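Local coordinates for protein beta-agarase AgaA (Microbulbifer thermotolerans, PDB 3WZ1) that hydrolyses the beta-1,4-galactosidic linkages of agarose from within the chain, releasing mainly neoagarotetraose, with its family 16 glycoside hydrolase catalytic domain, at residues A[8-13]-A[268-273]; A[57-62]-A[238-243]. One frame throughout, in Å; residues are numbered along the deposited sequence.

Contact 1 (A[8-13]-A[268-273]); sequences VPVPAN and WVRFYK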
ATOM      1  N   VAL A   8     -15.712   1.601 -13.235  1.00 12.30           N
ATOM      2  CA  VAL A   8     -14.935   2.592 -12.486  1.00 11.92           C
ATOM      3  C   VAL A   8     -13.728   2.982 -13.334  1.00 12.18           C
ATOM      4  O   VAL A   8     -12.797   2.195 -13.515  1.00 12.26           O
ATOM      5  CB  VAL A   8     -14.510   2.061 -11.084  1.00 11.94           C
ATOM      6  CG1 VAL A   8     -13.748   3.109 -10.294  1.00 12.15           C
ATOM      7  CG2 VAL A   8     -15.729   1.531 -10.329  1.00 11.87           C
ATOM      8  N   PRO A   9     -13.729   4.210 -13.850  1.00 12.76           N
ATOM      9  CA  PRO A   9     -12.674   4.508 -14.830  1.00 12.95           C
ATOM     10  C   PRO A   9     -11.277   4.589 -14.220  1.00 12.20           C
ATOM     11  O   PRO A   9     -11.116   4.823 -13.031  1.00 11.33           O
ATOM     12  CB  PRO A   9     -13.063   5.873 -15.402  1.00 14.43           C
ATOM     13  CG  PRO A   9     -14.230   6.353 -14.631  1.00 14.84           C
ATOM     14  CD  PRO A   9     -14.720   5.297 -13.714  1.00 13.80           C
ATOM     15  N   VAL A  10     -10.279   4.413 -15.082  1.00 11.78           N
ATOM     16  CA  VAL A  10      -8.894   4.734 -14.742  1.00 11.52           C
ATOM     17  C   VAL A  10      -8.678   6.231 -15.017  1.00 11.84           C
ATOM     18  O   VAL A  10      -8.903   6.687 -16.130  1.00 12.59           O
ATOM     19  CB  VAL A  10      -7.921   3.872 -15.578  1.00 11.74           C
ATOM     20  CG1 VAL A  10      -6.481   4.284 -15.339  1.00 12.15           C
ATOM     21  CG2 VAL A  10      -8.094   2.392 -15.264  1.00 11.91           C
ATOM     22  N   PRO A  11      -8.264   7.012 -14.003  1.00 11.87           N
ATOM     23  CA  PRO A  11      -8.222   8.472 -14.156  1.00 12.15           C
ATOM     24  C   PRO A  11      -6.975   9.017 -14.864  1.00 12.16           C
ATOM     25  O   PRO A  11      -6.962  10.167 -15.292  1.00 13.16           O
ATOM     26  CB  PRO A  11      -8.295   8.964 -12.719  1.00 12.24           C
ATOM     27  CG  PRO A  11      -7.639   7.869 -11.920  1.00 12.30           C
ATOM     28  CD  PRO A  11      -8.002   6.593 -12.611  1.00 12.13           C
ATOM     29  N   ALA A  12      -5.941   8.201 -14.986  1.00 11.51           N
ATOM     30  CA  ALA A  12      -4.724   8.609 -15.663  1.00 11.33           C
ATOM     31  C   ALA A  12      -4.887   8.511 -17.189  1.00 11.47           C
ATOM     32  O   ALA A  12      -5.783   7.822 -17.684  1.00 10.91           O
ATOM     33  CB  ALA A  12      -3.553   7.748 -15.178  1.00 11.38           C
ATOM     34  N   ASN A  13      -4.000   9.207 -17.895  1.00 11.64           N
ATOM     35  CA  ASN A  13      -3.991   9.268 -19.366  1.00 12.75           C
ATOM     36  C   ASN A  13      -2.925   8.304 -19.889  1.00 12.27           C
ATOM     37  O   ASN A  13      -1.733   8.447 -19.556  1.00 12.14           O
ATOM     38  CB  ASN A  13      -3.643  10.696 -19.761  1.00 13.93           C
ATOM     39  CG  ASN A  13      -3.609  10.925 -21.264  1.00 16.06           C
ATOM     40  OD1 ASN A  13      -3.655  10.006 -22.079  1.00 15.48           O
ATOM     41  ND2 ASN A  13      -3.509  12.198 -21.636  1.00 18.85           N
ATOM     42  N   TRP A 268     -10.399  -4.374  -3.649  1.00  9.09           N
ATOM     43  CA  TRP A 268      -9.694  -4.761  -4.876  1.00  9.52           C
ATOM     44  C   TRP A 268      -8.322  -4.133  -4.961  1.00  9.25           C
ATOM     45  O   TRP A 268      -8.068  -3.067  -4.389  1.00  9.26           O
ATOM     46  CB  TRP A 268     -10.496  -4.410  -6.154  1.00 10.85           C
ATOM     47  CG  TRP A 268     -10.502  -2.922  -6.628  1.00 12.53           C
ATOM     48  CD1 TRP A 268      -9.427  -2.127  -7.016  1.00 12.73           C
ATOM     49  CD2 TRP A 268     -11.659  -2.131  -6.862  1.00 13.49           C
ATOM     50  NE1 TRP A 268      -9.865  -0.894  -7.426  1.00 13.27           N
ATOM     51  CE2 TRP A 268     -11.239  -0.882  -7.329  1.00 14.67           C
ATOM     52  CE3 TRP A 268     -13.030  -2.361  -6.675  1.00 13.88           C
ATOM     53  CZ2 TRP A 268     -12.128   0.123  -7.631  1.00 13.94           C
ATOM     54  CZ3 TRP A 268     -13.896  -1.387  -6.987  1.00 14.72           C
ATOM     55  CH2 TRP A 268     -13.452  -0.138  -7.453  1.00 15.01           C
ATOM     56  N   VAL A 269      -7.454  -4.818  -5.694  1.00  8.86           N
ATOM     57  CA  VAL A 269      -6.256  -4.201  -6.265  1.00  9.02           C
ATOM     58  C   VAL A 269      -6.328  -4.444  -7.770  1.00  9.11           C
ATOM     59  O   VAL A 269      -6.670  -5.533  -8.213  1.00  9.30           O
ATOM     60  CB  VAL A 269      -4.943  -4.719  -5.650  1.00  9.33           C
ATOM     61  CG1 VAL A 269      -4.860  -4.362  -4.164  1.00  9.93           C
ATOM     62  CG2 VAL A 269      -4.758  -6.227  -5.844  1.00  9.48           C
ATOM     63  N   ARG A 270      -6.035  -3.406  -8.552  1.00  8.74           N
ATOM     64  CA  ARG A 270      -6.060  -3.545  -9.988  1.00  8.97           C
ATOM     65  C   ARG A 270      -4.917  -2.753 -10.588  1.00  8.77           C
ATOM     66  O   ARG A 270      -4.450  -1.735 -10.028  1.00  8.36           O
ATOM     67  CB  ARG A 270      -7.416  -3.132 -10.566  1.00  9.40           C
ATOM     68  CG  ARG A 270      -7.761  -1.658 -10.478  1.00  9.75           C
ATOM     69  CD  ARG A 270      -9.157  -1.372 -11.053  1.00 10.36           C
ATOM     70  NE  ARG A 270      -9.465   0.050 -10.997  1.00 10.72           N
ATOM     71  CZ  ARG A 270     -10.346   0.694 -11.769  1.00 10.76           C
ATOM     72  NH1 ARG A 270     -10.982   0.062 -12.753  1.00 11.47           N
ATOM     73  NH2 ARG A 270     -10.563   1.988 -11.550  1.00 11.01           N
ATOM     74  N   PHE A 271      -4.491  -3.219 -11.749  1.00  8.62           N
ATOM     75  CA  PHE A 271      -3.307  -2.709 -12.393  1.00  8.92           C
ATOM     76  C   PHE A 271      -3.586  -2.642 -13.873  1.00  9.21           C
ATOM     77  O   PHE A 271      -4.150  -3.593 -14.424  1.00  9.92           O
ATOM     78  CB  PHE A 271      -2.121  -3.648 -12.124  1.00  9.09           C
ATOM     79  CG  PHE A 271      -1.968  -4.038 -10.682  1.00  9.48           C
ATOM     80  CD1 PHE A 271      -2.643  -5.123 -10.180  1.00  9.48           C
ATOM     81  CD2 PHE A 271      -1.160  -3.305  -9.831  1.00 10.12           C
ATOM     82  CE1 PHE A 271      -2.532  -5.468  -8.836  1.00 10.29           C
ATOM     83  CE2 PHE A 271      -1.040  -3.652  -8.495  1.00 10.37           C
ATOM     84  CZ  PHE A 271      -1.718  -4.726  -8.010  1.00 10.09           C
ATOM     85  N   TYR A 272      -3.191  -1.544 -14.522  1.00  9.02           N
ATOM     86  CA  TYR A 272      -3.389  -1.410 -15.975  1.00  9.12           C
ATOM     87  C   TYR A 272      -2.119  -0.955 -16.656  1.00  9.35           C
ATOM     88  O   TYR A 272      -1.376  -0.120 -16.121  1.00  9.23           O
ATOM     89  CB  TYR A 272      -4.504  -0.393 -16.300  1.00  9.44           C
ATOM     90  CG  TYR A 272      -5.894  -0.790 -15.844  1.00  9.46           C
ATOM     91  CD1 TYR A 272      -6.312  -0.536 -14.553  1.00  9.75           C
ATOM     92  CD2 TYR A 272      -6.797  -1.432 -16.711  1.00  9.66           C
ATOM     93  CE1 TYR A 272      -7.570  -0.903 -14.120  1.00  9.83           C
ATOM     94  CE2 TYR A 272      -8.058  -1.795 -16.273  1.00  9.59           C
ATOM     95  CZ  TYR A 272      -8.440  -1.522 -14.980  1.00  9.85           C
ATOM     96  OH  TYR A 272      -9.715  -1.892 -14.554  1.00 10.62           O
ATOM     97  N   LYS A 273      -1.928  -1.470 -17.874  1.00  9.52           N
ATOM     98  CA  LYS A 273      -0.814  -1.110 -18.725  1.00  9.90           C
ATOM     99  C   LYS A 273      -1.337  -0.316 -19.914  1.00  9.99           C
ATOM    100  O   LYS A 273      -2.360  -0.677 -20.484  1.00 10.48           O
ATOM    101  CB  LYS A 273      -0.133  -2.366 -19.240  1.00 10.35           C
ATOM    102  CG  LYS A 273       0.375  -3.272 -18.139  1.00 10.74           C
ATOM    103  CD  LYS A 273       1.582  -2.690 -17.439  1.00 10.70           C
ATOM    104  CE  LYS A 273       2.833  -2.684 -18.303  1.00 10.65           C
ATOM    105  NZ  LYS A 273       4.016  -2.164 -17.551  1.00 10.87           N
TER

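Contact 2 (A[57-62]-A[238-243]); sequences PGLTEW and MEDQNW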
ATOM      1  N   PRO A  57       9.117  -4.130  10.289  1.00  9.99           N
ATOM      2  CA  PRO A  57       9.656  -3.007  11.023  1.00  9.95           C
ATOM      3  C   PRO A  57       9.088  -2.911  12.418  1.00 10.00           C
ATOM      4  O   PRO A  57       8.154  -3.610  12.778  1.00  9.88           O
ATOM      5  CB  PRO A  57       9.202  -1.821  10.184  1.00  9.94           C
ATOM      6  CG  PRO A  57       7.891  -2.242   9.653  1.00 10.12           C
ATOM      7  CD  PRO A  57       8.083  -3.698   9.330  1.00  9.66           C
ATOM      8  N   GLY A  58       9.654  -2.026  13.218  1.00 10.26           N
ATOM      9  CA  GLY A  58       9.066  -1.700  14.505  1.00 10.60           C
ATOM     10  C   GLY A  58       8.841  -2.934  15.351  1.00 10.90           C
ATOM     11  O   GLY A  58       9.732  -3.798  15.484  1.00 11.87           O
ATOM     12  N   LEU A  59       7.639  -3.033  15.906  1.00 10.72           N
ATOM     13  CA  LEU A  59       7.201  -4.190  16.704  1.00 11.12           C
ATOM     14  C   LEU A  59       6.413  -5.201  15.844  1.00 10.17           C
ATOM     15  O   LEU A  59       5.809  -6.126  16.360  1.00 10.45           O
ATOM     16  CB  LEU A  59       6.376  -3.721  17.901  1.00 12.04           C
ATOM     17  CG  LEU A  59       7.078  -2.709  18.809  1.00 12.96           C
ATOM     18  CD1 LEU A  59       6.138  -2.211  19.884  1.00 13.12           C
ATOM     19  CD2 LEU A  59       8.351  -3.304  19.402  1.00 13.78           C
ATOM     20  N   THR A  60       6.473  -5.049  14.525  1.00  9.47           N
ATOM     21  CA  THR A  60       5.775  -5.934  13.599  1.00  9.12           C
ATOM     22  C   THR A  60       6.394  -7.336  13.569  1.00  9.09           C
ATOM     23  O   THR A  60       7.617  -7.478  13.539  1.00 10.04           O
ATOM     24  CB  THR A  60       5.899  -5.426  12.150  1.00  9.46           C
ATOM     25  OG1 THR A  60       5.450  -4.064  12.091  1.00  9.58           O
ATOM     26  CG2 THR A  60       5.147  -6.295  11.134  1.00  9.45           C
ATOM     27  N   GLU A  61       5.528  -8.335  13.527  1.00  9.16           N
ATOM     28  CA  GLU A  61       5.917  -9.630  13.052  1.00  9.39           C
ATOM     29  C   GLU A  61       4.867 -10.144  12.080  1.00  8.97           C
ATOM     30  O   GLU A  61       3.782 -10.548  12.484  1.00  8.88           O
ATOM     31  CB  GLU A  61       6.140 -10.601  14.208  1.00 10.77           C
ATOM     32  CG  GLU A  61       6.876 -11.827  13.758  1.00 11.92           C
ATOM     33  CD  GLU A  61       7.088 -12.855  14.863  1.00 13.93           C
ATOM     34  OE1 GLU A  61       7.550 -12.503  15.964  1.00 14.79           O
ATOM     35  OE2 GLU A  61       6.807 -14.026  14.578  1.00 15.57           O
ATOM     36  N   TRP A  62       5.151 -10.072  10.780  1.00  8.66           N
ATOM     37  CA  TRP A  62       4.163 -10.534   9.798  1.00  8.49           C
ATOM     38  C   TRP A  62       3.895 -12.015   9.976  1.00  9.07           C
ATOM     39  O   TRP A  62       4.799 -12.786  10.280  1.00  9.26           O
ATOM     40  CB  TRP A  62       4.590 -10.226   8.365  1.00  8.32           C
ATOM     41  CG  TRP A  62       4.633  -8.746   8.070  1.00  7.89           C
ATOM     42  CD1 TRP A  62       3.626  -7.826   8.296  1.00  7.78           C
ATOM     43  CD2 TRP A  62       5.703  -8.017   7.453  1.00  7.79           C
ATOM     44  NE1 TRP A  62       4.022  -6.577   7.877  1.00  7.72           N
ATOM     45  CE2 TRP A  62       5.294  -6.663   7.365  1.00  7.72           C
ATOM     46  CE3 TRP A  62       6.959  -8.375   6.953  1.00  8.05           C
ATOM     47  CZ2 TRP A  62       6.110  -5.673   6.810  1.00  7.89           C
ATOM     48  CZ3 TRP A  62       7.762  -7.384   6.400  1.00  8.00           C
ATOM     49  CH2 TRP A  62       7.335  -6.049   6.336  1.00  7.85           C
ATOM     50  N   MET A 238      -0.299  -4.506   6.995  1.00  7.04           N
ATOM     51  CA  MET A 238      -0.170  -3.458   7.996  1.00  7.61           C
ATOM     52  C   MET A 238       1.240  -3.496   8.541  1.00  7.67           C
ATOM     53  O   MET A 238       1.923  -4.516   8.472  1.00  7.96           O
ATOM     54  CB  MET A 238      -1.151  -3.581   9.151  1.00  7.63           C
ATOM     55  CG  MET A 238      -2.545  -3.051   8.845  1.00  7.85           C
ATOM     56  SD  MET A 238      -3.614  -2.911  10.278  1.00  8.63           S
ATOM     57  CE  MET A 238      -4.179  -4.571  10.478  1.00  8.42           C
ATOM     58  N   GLU A 239       1.661  -2.361   9.081  1.00  7.83           N
ATOM     59  CA  GLU A 239       2.966  -2.222   9.734  1.00  8.09           C
ATOM     60  C   GLU A 239       2.846  -1.442  11.027  1.00  8.25           C
ATOM     61  O   GLU A 239       2.179  -0.398  11.088  1.00  8.30           O
ATOM     62  CB  GLU A 239       3.957  -1.504   8.830  1.00  8.23           C
ATOM     63  CG  GLU A 239       4.379  -2.325   7.620  1.00  8.29           C
ATOM     64  CD  GLU A 239       5.277  -1.578   6.649  1.00  8.57           C
ATOM     65  OE1 GLU A 239       5.732  -0.446   6.979  1.00  8.66           O
ATOM     66  OE2 GLU A 239       5.519  -2.127   5.537  1.00  8.88           O
ATOM     67  N   ASP A 240       3.549  -1.916  12.042  1.00  8.54           N
ATOM     68  CA  ASP A 240       3.907  -1.095  13.188  1.00  8.85           C
ATOM     69  C   ASP A 240       5.261  -0.517  12.795  1.00  9.12           C
ATOM     70  O   ASP A 240       6.245  -1.262  12.691  1.00  9.81           O
ATOM     71  CB  ASP A 240       3.993  -1.942  14.455  1.00  9.18           C
ATOM     72  CG  ASP A 240       4.441  -1.149  15.640  1.00  9.73           C
ATOM     73  OD1 ASP A 240       3.570  -0.564  16.342  1.00 10.55           O
ATOM     74  OD2 ASP A 240       5.670  -1.058  15.827  1.00 10.85           O
ATOM     75  N   GLN A 241       5.301   0.784  12.503  1.00  8.79           N
ATOM     76  CA  GLN A 241       6.479   1.423  11.932  1.00  9.03           C
ATOM     77  C   GLN A 241       7.331   2.072  13.012  1.00  9.55           C
ATOM     78  O   GLN A 241       6.799   2.601  13.992  1.00 10.15           O
ATOM     79  CB  GLN A 241       6.073   2.446  10.870  1.00  8.88           C
ATOM     80  CG  GLN A 241       5.310   1.801   9.714  1.00  9.05           C
ATOM     81  CD  GLN A 241       4.900   2.776   8.632  1.00  9.25           C
ATOM     82  OE1 GLN A 241       4.654   3.972   8.885  1.00  9.63           O
ATOM     83  NE2 GLN A 241       4.797   2.273   7.413  1.00  9.48           N
ATOM     84  N   ASN A 242       8.639   2.047  12.828  1.00 10.18           N
ATOM     85  CA  ASN A 242       9.542   2.544  13.863  1.00 10.75           C
ATOM     86  C   ASN A 242       9.324   4.018  14.237  1.00 10.86           C
ATOM     87  O   ASN A 242       9.379   4.351  15.414  1.00 10.75           O
ATOM     88  CB  ASN A 242      11.004   2.370  13.480  1.00 11.34           C
ATOM     89  CG  ASN A 242      11.456   0.933  13.540  1.00 12.11           C
ATOM     90  OD1 ASN A 242      11.964   0.449  14.564  1.00 16.09           O
ATOM     91  ND2 ASN A 242      11.277   0.243  12.467  1.00 11.71           N
ATOM     92  N   TRP A 243       9.054   4.871  13.258  1.00 11.00           N
ATOM     93  CA  TRP A 243       8.872   6.299  13.561  1.00 11.56           C
ATOM     94  C   TRP A 243       7.688   6.506  14.510  1.00 11.73           C
ATOM     95  O   TRP A 243       7.595   7.549  15.158  1.00 12.32           O
ATOM     96  CB  TRP A 243       8.731   7.160  12.286  1.00 11.45           C
ATOM     97  CG  TRP A 243       7.420   7.020  11.612  1.00 11.35           C
ATOM     98  CD1 TRP A 243       6.984   5.965  10.838  1.00 11.76           C
ATOM     99  CD2 TRP A 243       6.329   7.935  11.676  1.00 11.45           C
ATOM    100  NE1 TRP A 243       5.707   6.185  10.420  1.00 11.57           N
ATOM    101  CE2 TRP A 243       5.268   7.382  10.920  1.00 11.66           C
ATOM    102  CE3 TRP A 243       6.145   9.185  12.287  1.00 11.74           C
ATOM    103  CZ2 TRP A 243       4.051   8.021  10.763  1.00 11.88           C
ATOM    104  CZ3 TRP A 243       4.929   9.823  12.125  1.00 12.11           C
ATOM    105  CH2 TRP A 243       3.884   9.235  11.373  1.00 12.48           C
TER

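Contact 1 (A[8-13]-A[268-273])
Trp268 begins the contact, with its six-membered ring beside Val8: CH2 of Trp268 lies 4.0 Å from CG2 of Val8, the methyl meeting the ring obliquely. The setting is the beta-jelly roll of the GH16 catalytic domain, where an irregular N-terminal run, 8-13, is laid over the alternate side chains Trp268, Arg270 and Tyr272 of strand 264-276, near the C-terminal end of the fold. Further along, the indole NE1 of Trp268 is hydrogen-bonded to Glu105 on the adjacent strand 102-109.

Two residues on, Arg270 makes the polar link. Its chain is extended from CG to NE, which carries the guanidinium out to the loop backbone. There NH1 and NH2 close end-on upon a single acceptor, the carbonyl oxygen of Val8, at 2.9 Å from NH1 and 3.0 Å from NH2. This oxygen lies nearly in the guanidinium plane; NH1 approaches in the carbonyl plane, NH2 from well above it. A weak bond runs from NH2 to Pro9 O, which Arg188 also reaches. Glu105 forms a salt bridge with NE, so the guanidinium is held from the strand side too. A methionine here would probably leave the Val8 carbonyl without either donor and Glu105 without its charged mate.

Tyr272 continues the same row of side chains. Its OH receives a bond from Arg270 NH1, which helps fix how the guanidinium is turned. CG2 of Val10 lies over one face of the Tyr272 ring in a CH-pi contact, 3.7 Å from the centroid, 20° off the ring normal and nearest CD1 and CE1.

Contact 2 (A[57-62]-A[238-243])
Asp240 is tied to the turn by two hydrogen bonds: its backbone N donates to Thr60 OG1 at 2.9 Å, and its OD2 accepts from Leu59 N at 2.8 Å in a nearly straight bond (168°). With its CG anti to the backbone N (chi1 176°), the Asp240 carboxylate runs alongside the Leu59 side chain, and Leu59 N reaches OD2 on the anti side, tilted 33° from the carboxylate plane.

Trp62 adds the third bond: its NE1 points, in the ring plane, almost straight at the carbonyl of Met238, 3.0 Å from the oxygen. The same indole sets the edge at CZ2 against Glu239, 3.9 Å from CG of Glu239, and Thr60 CG2 lies over one of its faces. Pro57 crosses the Glu239 side chain at about a right angle.

The loop is shaped by a type II' turn, Pro57 to Thr60, closed by Thr60 N to Pro57 O. Gly58 takes a positive phi there, and its CA comes within 3.4 Å of Asp240 O, where a beta carbon would clash.

Farther out, Ser245 and Thr250 hold the Asp240 carboxylate. Gln241 NE2 bonds Glu239 OE1 and also Glu134, the predicted proton donor, while its OE1 is bonded to the Tyr136 hydroxyl, so Gln241 probably helps position Glu134.

Strand 60-62 pairs in parallel with strand 87-94, which also pairs antiparallel with strand 232-239; the contact joins the turn to the end of 232-239, just before helix 242-245.

Contact 1 and contact 2 lie on opposite sides of the chain's centre, their own centres about 29 Å apart, and they do not touch. Both draw on strands of the jelly roll: contact 1 on 264-276, contact 2 on 232-239. Contact 1 is partly buried, its strand residues covered and its loop more open, and it depends on a charged side chain gripping a backbone carbonyl, with apolar contacts to aromatic rings beside it. Contact 2 is the more buried and more extensive, 385 against 233 Å², and mixes backbone with neutral and acidic side chains. It also borders the two predicted catalytic glutamates, whereas contact 1 is away from them.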